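Local atomic coordinates of gluconate kinase (Lactobacillus acidophilus, PDB entry 3GBT), a protein that probably phosphorylates gluconate at the expense of ATP, as a sugar kinase of the FGGY family with an actin-like ATPase fold. Residues Leu321-Thr326 with Glu367-Val372; Asp253-Asn258 with Lys392-Ile397. All coordinates share one frame; numbering follows the deposited sequence.

Contact 1. Residues Leu321-Thr326 with Glu367-Val372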
ATOM      1  N   LEU A 321      -3.912   0.255 -26.315  1.00 34.15           N
ATOM      2  CA  LEU A 321      -2.940  -0.832 -26.298  1.00 33.75           C
ATOM      3  C   LEU A 321      -2.601  -1.289 -27.710  1.00 32.57           C
ATOM      4  O   LEU A 321      -1.432  -1.463 -28.050  1.00 33.47           O
ATOM      5  CB  LEU A 321      -3.474  -2.022 -25.496  1.00 35.63           C
ATOM      6  CG  LEU A 321      -3.730  -1.853 -24.002  1.00 32.43           C
ATOM      7  CD1 LEU A 321      -4.290  -3.146 -23.470  1.00 40.87           C
ATOM      8  CD2 LEU A 321      -2.464  -1.478 -23.267  1.00 31.22           C
ATOM      9  N   ASP A 322      -3.629  -1.504 -28.524  1.00 33.78           N
ATOM     10  CA  ASP A 322      -3.433  -1.923 -29.914  1.00 35.82           C
ATOM     11  C   ASP A 322      -2.543  -0.955 -30.668  1.00 33.67           C
ATOM     12  O   ASP A 322      -1.565  -1.366 -31.289  1.00 32.86           O
ATOM     13  CB  ASP A 322      -4.773  -2.051 -30.632  1.00 39.13           C
ATOM     14  CG  ASP A 322      -5.551  -3.259 -30.176  1.00 42.21           C
ATOM     15  OD1 ASP A 322      -4.914  -4.212 -29.662  1.00 40.53           O
ATOM     16  OD2 ASP A 322      -6.791  -3.254 -30.333  1.00 43.81           O
ATOM     17  N   VAL A 323      -2.877   0.332 -30.609  1.00 31.25           N
ATOM     18  CA  VAL A 323      -2.044   1.354 -31.234  1.00 30.12           C
ATOM     19  C   VAL A 323      -0.615   1.361 -30.679  1.00 31.19           C
ATOM     20  O   VAL A 323       0.345   1.285 -31.437  1.00 33.76           O
ATOM     21  CB  VAL A 323      -2.672   2.736 -31.112  1.00 33.40           C
ATOM     22  CG1 VAL A 323      -1.706   3.798 -31.611  1.00 34.18           C
ATOM     23  CG2 VAL A 323      -3.980   2.776 -31.879  1.00 27.45           C
ATOM     24  N   ALA A 324      -0.471   1.428 -29.357  1.00 33.85           N
ATOM     25  CA  ALA A 324       0.853   1.361 -28.744  1.00 29.52           C
ATOM     26  C   ALA A 324       1.643   0.208 -29.332  1.00 31.03           C
ATOM     27  O   ALA A 324       2.835   0.337 -29.609  1.00 32.16           O
ATOM     28  CB  ALA A 324       0.746   1.209 -27.248  1.00 26.14           C
ATOM     29  N   GLN A 325       0.979  -0.924 -29.532  1.00 33.04           N
ATOM     30  CA  GLN A 325       1.679  -2.113 -30.015  1.00 35.04           C
ATOM     31  C   GLN A 325       2.197  -1.977 -31.439  1.00 32.70           C
ATOM     32  O   GLN A 325       3.142  -2.673 -31.810  1.00 36.38           O
ATOM     33  CB  GLN A 325       0.826  -3.375 -29.862  1.00 29.86           C
ATOM     34  CG  GLN A 325       0.617  -3.750 -28.414  1.00 33.39           C
ATOM     35  CD  GLN A 325      -0.133  -5.055 -28.231  1.00 34.92           C
ATOM     36  OE1 GLN A 325      -1.320  -5.059 -27.873  1.00 34.17           O
ATOM     37  NE2 GLN A 325       0.556  -6.174 -28.469  1.00 30.45           N
ATOM     38  N   THR A 326       1.603  -1.087 -32.232  1.00 30.47           N
ATOM     39  CA  THR A 326       2.066  -0.908 -33.610  1.00 31.31           C
ATOM     40  C   THR A 326       3.408  -0.179 -33.677  1.00 32.25           C
ATOM     41  O   THR A 326       3.986  -0.036 -34.751  1.00 34.77           O
ATOM     42  CB  THR A 326       1.062  -0.142 -34.498  1.00 31.04           C
ATOM     43  OG1 THR A 326       0.983   1.221 -34.065  1.00 31.61           O
ATOM     44  CG2 THR A 326      -0.326  -0.792 -34.462  1.00 28.56           C
ATOM     45  N   GLU A 367       4.219   5.611 -31.310  1.00 27.76           N
ATOM     46  CA  GLU A 367       5.433   5.778 -30.500  1.00 26.91           C
ATOM     47  C   GLU A 367       5.164   6.502 -29.180  1.00 28.31           C
ATOM     48  O   GLU A 367       5.760   6.177 -28.146  1.00 26.19           O
ATOM     49  CB  GLU A 367       6.515   6.534 -31.283  1.00 26.86           C
ATOM     50  CG  GLU A 367       7.304   5.681 -32.276  1.00 29.22           C
ATOM     51  CD  GLU A 367       6.513   5.334 -33.522  1.00 30.12           C
ATOM     52  OE1 GLU A 367       5.561   6.076 -33.860  1.00 29.69           O
ATOM     53  OE2 GLU A 367       6.852   4.322 -34.174  1.00 29.70           O
HETATM   54  N   MSE A 368       4.282   7.497 -29.208  1.00 27.66           N
HETATM   55  CA  MSE A 368       3.968   8.223 -27.984  1.00 25.67           C
HETATM   56  C   MSE A 368       3.041   7.398 -27.121  1.00 27.35           C
HETATM   57  O   MSE A 368       3.136   7.435 -25.895  1.00 26.83           O
HETATM   58  CB  MSE A 368       3.349   9.588 -28.279  1.00 22.74           C
HETATM   59  CG  MSE A 368       4.338  10.581 -28.886  1.00 28.64           C
HETATM   60 SE   MSE A 368       3.537  12.339 -29.241  1.00 40.90          SE
HETATM   61  CE  MSE A 368       3.610  13.139 -27.447  1.00 21.92           C
ATOM     62  N   ALA A 369       2.132   6.661 -27.758  1.00 25.89           N
ATOM     63  CA  ALA A 369       1.274   5.761 -27.012  1.00 26.81           C
ATOM     64  C   ALA A 369       2.134   4.750 -26.258  1.00 27.91           C
ATOM     65  O   ALA A 369       1.972   4.568 -25.055  1.00 26.58           O
ATOM     66  CB  ALA A 369       0.313   5.056 -27.923  1.00 29.63           C
ATOM     67  N   ARG A 370       3.065   4.113 -26.959  1.00 25.46           N
ATOM     68  CA  ARG A 370       3.845   3.067 -26.331  1.00 28.21           C
ATOM     69  C   ARG A 370       4.770   3.637 -25.265  1.00 29.05           C
ATOM     70  O   ARG A 370       4.921   3.036 -24.192  1.00 31.87           O
ATOM     71  CB  ARG A 370       4.631   2.221 -27.347  1.00 29.28           C
ATOM     72  CG  ARG A 370       5.278   1.001 -26.710  1.00 29.01           C
ATOM     73  CD  ARG A 370       6.235   0.288 -27.639  1.00 29.96           C
ATOM     74  NE  ARG A 370       5.599  -0.797 -28.358  1.00 32.58           N
ATOM     75  CZ  ARG A 370       5.833  -2.084 -28.136  1.00 34.20           C
ATOM     76  NH1 ARG A 370       6.705  -2.464 -27.205  1.00 33.87           N
ATOM     77  NH2 ARG A 370       5.191  -2.995 -28.857  1.00 34.45           N
ATOM     78  N   ALA A 371       5.377   4.788 -25.543  1.00 25.21           N
ATOM     79  CA  ALA A 371       6.299   5.411 -24.590  1.00 25.91           C
ATOM     80  C   ALA A 371       5.629   5.651 -23.243  1.00 24.98           C
ATOM     81  O   ALA A 371       6.251   5.468 -22.198  1.00 22.18           O
ATOM     82  CB  ALA A 371       6.894   6.717 -25.148  1.00 23.40           C
ATOM     83  N   VAL A 372       4.356   6.043 -23.269  1.00 24.94           N
ATOM     84  CA  VAL A 372       3.577   6.176 -22.036  1.00 25.15           C
ATOM     85  C   VAL A 372       3.622   4.881 -21.203  1.00 26.19           C
ATOM     86  O   VAL A 372       4.059   4.886 -20.046  1.00 26.93           O
ATOM     87  CB  VAL A 372       2.109   6.605 -22.309  1.00 22.98           C
ATOM     88  CG1 VAL A 372       1.242   6.319 -21.113  1.00 25.79           C
ATOM     89  CG2 VAL A 372       2.036   8.080 -22.632  1.00 25.43           C
TER
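Arg370 sets its CG anti to the backbone N (chi1 -171°) and stays extended through chi2, then bends at chi3 (-94°), which carries its guanidinium alongside the C-terminal part of helix 317-325, to the carbonyl of Ala324. There NE donates to Ala324 O, 3.2 Å away. The bond is somewhat bent: the oxygen sits a little out of the guanidinium plane, and the N-H comes from above the carbonyl plane, not along a lone pair. Further out, Gln325 O lies at the edge of the guanidinium, in its plane, 3.6 Å from Arg370 NH2, too long to count as a bond. The aliphatic part of the arginine is used as well, its CB lying 3.4 Å from Ala324 O.

Beneath this polar link the axes of segments 321-325 and 367-372 lie at 108° to each other, and the helices meet through alanines. Ala324 CB rests against the backbone N and CA of Arg370, each 3.7 Å off, while Ala369 CB points at the other helix and meets Ala324 CB at 3.9 Å. Methyl groups suit this place because the short segments' axes approach to 7.6 Å, close enough that the backbones nearly touch. Val323 adds a looser edge, its CG1 4.4 Å from Ala369 CB.

Both helices belong to the C-terminal domain of the FGGY kinase, and they cross away from the nucleotide-binding residues. Phe408 and Leu412 of helix 407-417 pack against Arg370, and NH1 makes a weak hydrogen bond with Tyr471 OH. Replacing Arg370 by an alanine is likely to leave Ala324 O without its side-chain donor and to open a gap beside Phe408 and Leu412. The carbonyls near the C-terminal end of a helix lie at the negative end of its dipole, so a cationic donor there probably adds a favourable electrostatic term to this largely apolar crossing.

Contact 2. Residues Asp253-Asn258 with Lys392-Ile397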
ATOM      1  N   ASP A 253      13.315 -13.836  -2.357  1.00 35.16           N
ATOM      2  CA  ASP A 253      13.443 -14.385  -3.703  1.00 36.02           C
ATOM      3  C   ASP A 253      12.274 -13.973  -4.582  1.00 31.48           C
ATOM      4  O   ASP A 253      12.231 -14.292  -5.763  1.00 32.63           O
ATOM      5  CB  ASP A 253      13.585 -15.906  -3.661  1.00 37.06           C
ATOM      6  CG  ASP A 253      14.974 -16.344  -3.228  1.00 44.64           C
ATOM      7  OD1 ASP A 253      15.873 -15.472  -3.176  1.00 42.53           O
ATOM      8  OD2 ASP A 253      15.162 -17.550  -2.928  1.00 47.99           O
ATOM      9  N   HIS A 254      11.323 -13.263  -3.996  1.00 31.84           N
ATOM     10  CA  HIS A 254      10.162 -12.813  -4.732  1.00 29.70           C
ATOM     11  C   HIS A 254       9.916 -11.355  -4.426  1.00 30.60           C
ATOM     12  O   HIS A 254      10.559 -10.764  -3.557  1.00 30.40           O
ATOM     13  CB  HIS A 254       8.932 -13.638  -4.358  1.00 26.07           C
ATOM     14  CG  HIS A 254       9.076 -15.094  -4.667  1.00 30.74           C
ATOM     15  ND1 HIS A 254       9.918 -15.928  -3.958  1.00 34.07           N
ATOM     16  CD2 HIS A 254       8.500 -15.866  -5.621  1.00 29.97           C
ATOM     17  CE1 HIS A 254       9.853 -17.147  -4.460  1.00 31.69           C
ATOM     18  NE2 HIS A 254       9.000 -17.135  -5.471  1.00 32.43           N
ATOM     19  N   CYS A 255       8.988 -10.767  -5.158  1.00 28.76           N
ATOM     20  CA  CYS A 255       8.447  -9.489  -4.761  1.00 28.09           C
ATOM     21  C   CYS A 255       7.053  -9.370  -5.329  1.00 24.91           C
ATOM     22  O   CYS A 255       6.645 -10.155  -6.183  1.00 26.48           O
ATOM     23  CB  CYS A 255       9.337  -8.350  -5.240  1.00 30.79           C
ATOM     24  SG  CYS A 255       9.573  -8.411  -6.971  1.00 43.00           S
ATOM     25  N   ALA A 256       6.312  -8.398  -4.826  1.00 24.87           N
ATOM     26  CA  ALA A 256       4.946  -8.195  -5.253  1.00 25.43           C
ATOM     27  C   ALA A 256       4.836  -6.860  -5.988  1.00 25.18           C
ATOM     28  O   ALA A 256       5.209  -5.805  -5.474  1.00 23.44           O
ATOM     29  CB  ALA A 256       4.014  -8.219  -4.061  1.00 21.26           C
ATOM     30  N   LEU A 257       4.312  -6.928  -7.195  1.00 22.11           N
ATOM     31  CA  LEU A 257       4.040  -5.757  -7.970  1.00 18.79           C
ATOM     32  C   LEU A 257       2.555  -5.728  -8.127  1.00 19.58           C
ATOM     33  O   LEU A 257       1.978  -6.615  -8.747  1.00 20.21           O
ATOM     34  CB  LEU A 257       4.675  -5.885  -9.347  1.00 19.65           C
ATOM     35  CG  LEU A 257       4.322  -4.838 -10.409  1.00 20.88           C
ATOM     36  CD1 LEU A 257       4.844  -3.476  -9.983  1.00 20.51           C
ATOM     37  CD2 LEU A 257       4.886  -5.248 -11.779  1.00 18.26           C
ATOM     38  N   ASN A 258       1.935  -4.702  -7.568  1.00 18.94           N
ATOM     39  CA  ASN A 258       0.539  -4.451  -7.826  1.00 21.67           C
ATOM     40  C   ASN A 258       0.389  -3.107  -8.509  1.00 25.41           C
ATOM     41  O   ASN A 258       0.957  -2.108  -8.051  1.00 23.99           O
ATOM     42  CB  ASN A 258      -0.253  -4.421  -6.526  1.00 20.59           C
ATOM     43  CG  ASN A 258      -1.718  -4.144  -6.761  1.00 23.47           C
ATOM     44  OD1 ASN A 258      -2.449  -4.997  -7.261  1.00 25.81           O
ATOM     45  ND2 ASN A 258      -2.153  -2.942  -6.427  1.00 24.26           N
ATOM     46  N   LYS A 392      20.443  -9.991  -4.685  1.00 66.08           N
ATOM     47  CA  LYS A 392      20.038 -10.860  -5.785  1.00 60.39           C
ATOM     48  C   LYS A 392      18.670 -10.454  -6.316  1.00 55.08           C
ATOM     49  O   LYS A 392      17.742 -10.209  -5.540  1.00 53.76           O
ATOM     50  CB  LYS A 392      20.011 -12.324  -5.323  1.00 58.49           C
ATOM     51  N   LYS A 393      18.554 -10.371  -7.639  1.00 49.83           N
ATOM     52  CA  LYS A 393      17.262 -10.148  -8.271  1.00 46.54           C
ATOM     53  C   LYS A 393      16.296 -11.261  -7.878  1.00 45.07           C
ATOM     54  O   LYS A 393      16.690 -12.423  -7.800  1.00 41.71           O
ATOM     55  CB  LYS A 393      17.399 -10.103  -9.795  1.00 46.55           C
ATOM     56  CG  LYS A 393      18.078  -8.849 -10.338  1.00 54.53           C
ATOM     57  CD  LYS A 393      17.669  -8.580 -11.784  1.00 57.13           C
ATOM     58  CE  LYS A 393      17.818  -9.839 -12.649  1.00 57.94           C
ATOM     59  NZ  LYS A 393      17.507  -9.600 -14.101  1.00 49.36           N
ATOM     60  N   PRO A 394      15.025 -10.905  -7.626  1.00 41.27           N
ATOM     61  CA  PRO A 394      13.969 -11.878  -7.343  1.00 34.83           C
ATOM     62  C   PRO A 394      13.852 -12.816  -8.531  1.00 34.44           C
ATOM     63  O   PRO A 394      14.259 -12.440  -9.632  1.00 34.37           O
ATOM     64  CB  PRO A 394      12.715 -11.002  -7.267  1.00 32.29           C
ATOM     65  CG  PRO A 394      13.061  -9.813  -8.134  1.00 35.94           C
ATOM     66  CD  PRO A 394      14.476  -9.544  -7.730  1.00 43.32           C
ATOM     67  N   VAL A 395      13.306 -14.008  -8.325  1.00 30.14           N
ATOM     68  CA  VAL A 395      13.207 -14.982  -9.409  1.00 28.38           C
ATOM     69  C   VAL A 395      11.943 -14.775 -10.221  1.00 27.91           C
ATOM     70  O   VAL A 395      11.801 -15.315 -11.310  1.00 29.87           O
ATOM     71  CB  VAL A 395      13.220 -16.435  -8.885  1.00 28.81           C
ATOM     72  CG1 VAL A 395      14.443 -16.667  -8.029  1.00 25.40           C
ATOM     73  CG2 VAL A 395      11.945 -16.731  -8.108  1.00 26.83           C
ATOM     74  N   ALA A 396      11.017 -13.995  -9.683  1.00 28.65           N
ATOM     75  CA  ALA A 396       9.771 -13.715 -10.378  1.00 28.40           C
ATOM     76  C   ALA A 396       9.128 -12.508  -9.745  1.00 26.63           C
ATOM     77  O   ALA A 396       9.457 -12.157  -8.614  1.00 30.63           O
ATOM     78  CB  ALA A 396       8.834 -14.908 -10.321  1.00 22.39           C
ATOM     79  N   ILE A 397       8.224 -11.872 -10.483  1.00 26.26           N
ATOM     80  CA  ILE A 397       7.419 -10.777  -9.951  1.00 25.55           C
ATOM     81  C   ILE A 397       5.992 -11.270  -9.792  1.00 25.43           C
ATOM     82  O   ILE A 397       5.361 -11.696 -10.759  1.00 25.85           O
ATOM     83  CB  ILE A 397       7.373  -9.569 -10.913  1.00 26.39           C
ATOM     84  CG1 ILE A 397       8.780  -9.166 -11.389  1.00 24.52           C
ATOM     85  CG2 ILE A 397       6.640  -8.404 -10.257  1.00 25.70           C
ATOM     86  CD1 ILE A 397       9.718  -8.740 -10.279  1.00 25.39           C
TER
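Ile397 and Cys255 come together on one side of the sheet, and the isoleucine can be followed outward from its backbone. At CB it forks. One branch reaches Leu257: Ile397 CG2 lies 3.3 Å from Leu257 CB and 3.9 Å from Leu257 CD2, the two side chains lying across each other at a slant. CG1 stands anti to the carbonyl carbon (chi1 -49°) and turns the longer branch the other way, bringing CD1 to 3.3 Å from Cys255 SG. Two unequal arms thus let one residue fill the space beside two alternate residues of the neighbouring strand. The same sulfur, small and polarisable, also has CG of the Pro394 ring at 3.9 Å.

Strands 254-259 and 396-400 are parallel neighbours in the central sheet of the C-terminal domain, whose fold belongs to the actin-like ATPase clan; the intervening chain includes helix 365-388, which packs on this side of the sheet through Leu380 against Leu257 and Ile388 against Pro394.

At the Asp253 end a backbone hydrogen bond joins the segments. Val395 N donates to Asp253 O over 2.8 Å, nearly straight at 168°, with the donor tilted from the carbonyl plane. Beta-branched Val395 then lays CG2 over one face of the His254 ring in a CH-pi contact, 4.3 Å from its centroid and displaced toward the rim, while ND1 of that histidine is hydrogen-bonded to Asp251 OD1.

Overall arrangement
Both contacts are largely buried, but they occupy different layers of the same C-terminal domain. Contact 2 joins two parallel strands in its central sheet, its centre about 16 Å from that of the chain; contact 1 joins two helices on the periphery, its centre about 28 Å from it. Their centres are 26 Å apart and they do not touch, yet they share a chain path: helix 365-388, which supplies one side of contact 1, leads into strand 396-400 of contact 2. The chemistry follows the setting. Crossed helices rely on small methyls and a charged side chain meeting a backbone carbonyl, whereas the strands pair branched side chains and a sulfur on one face, with a backbone bond at the start.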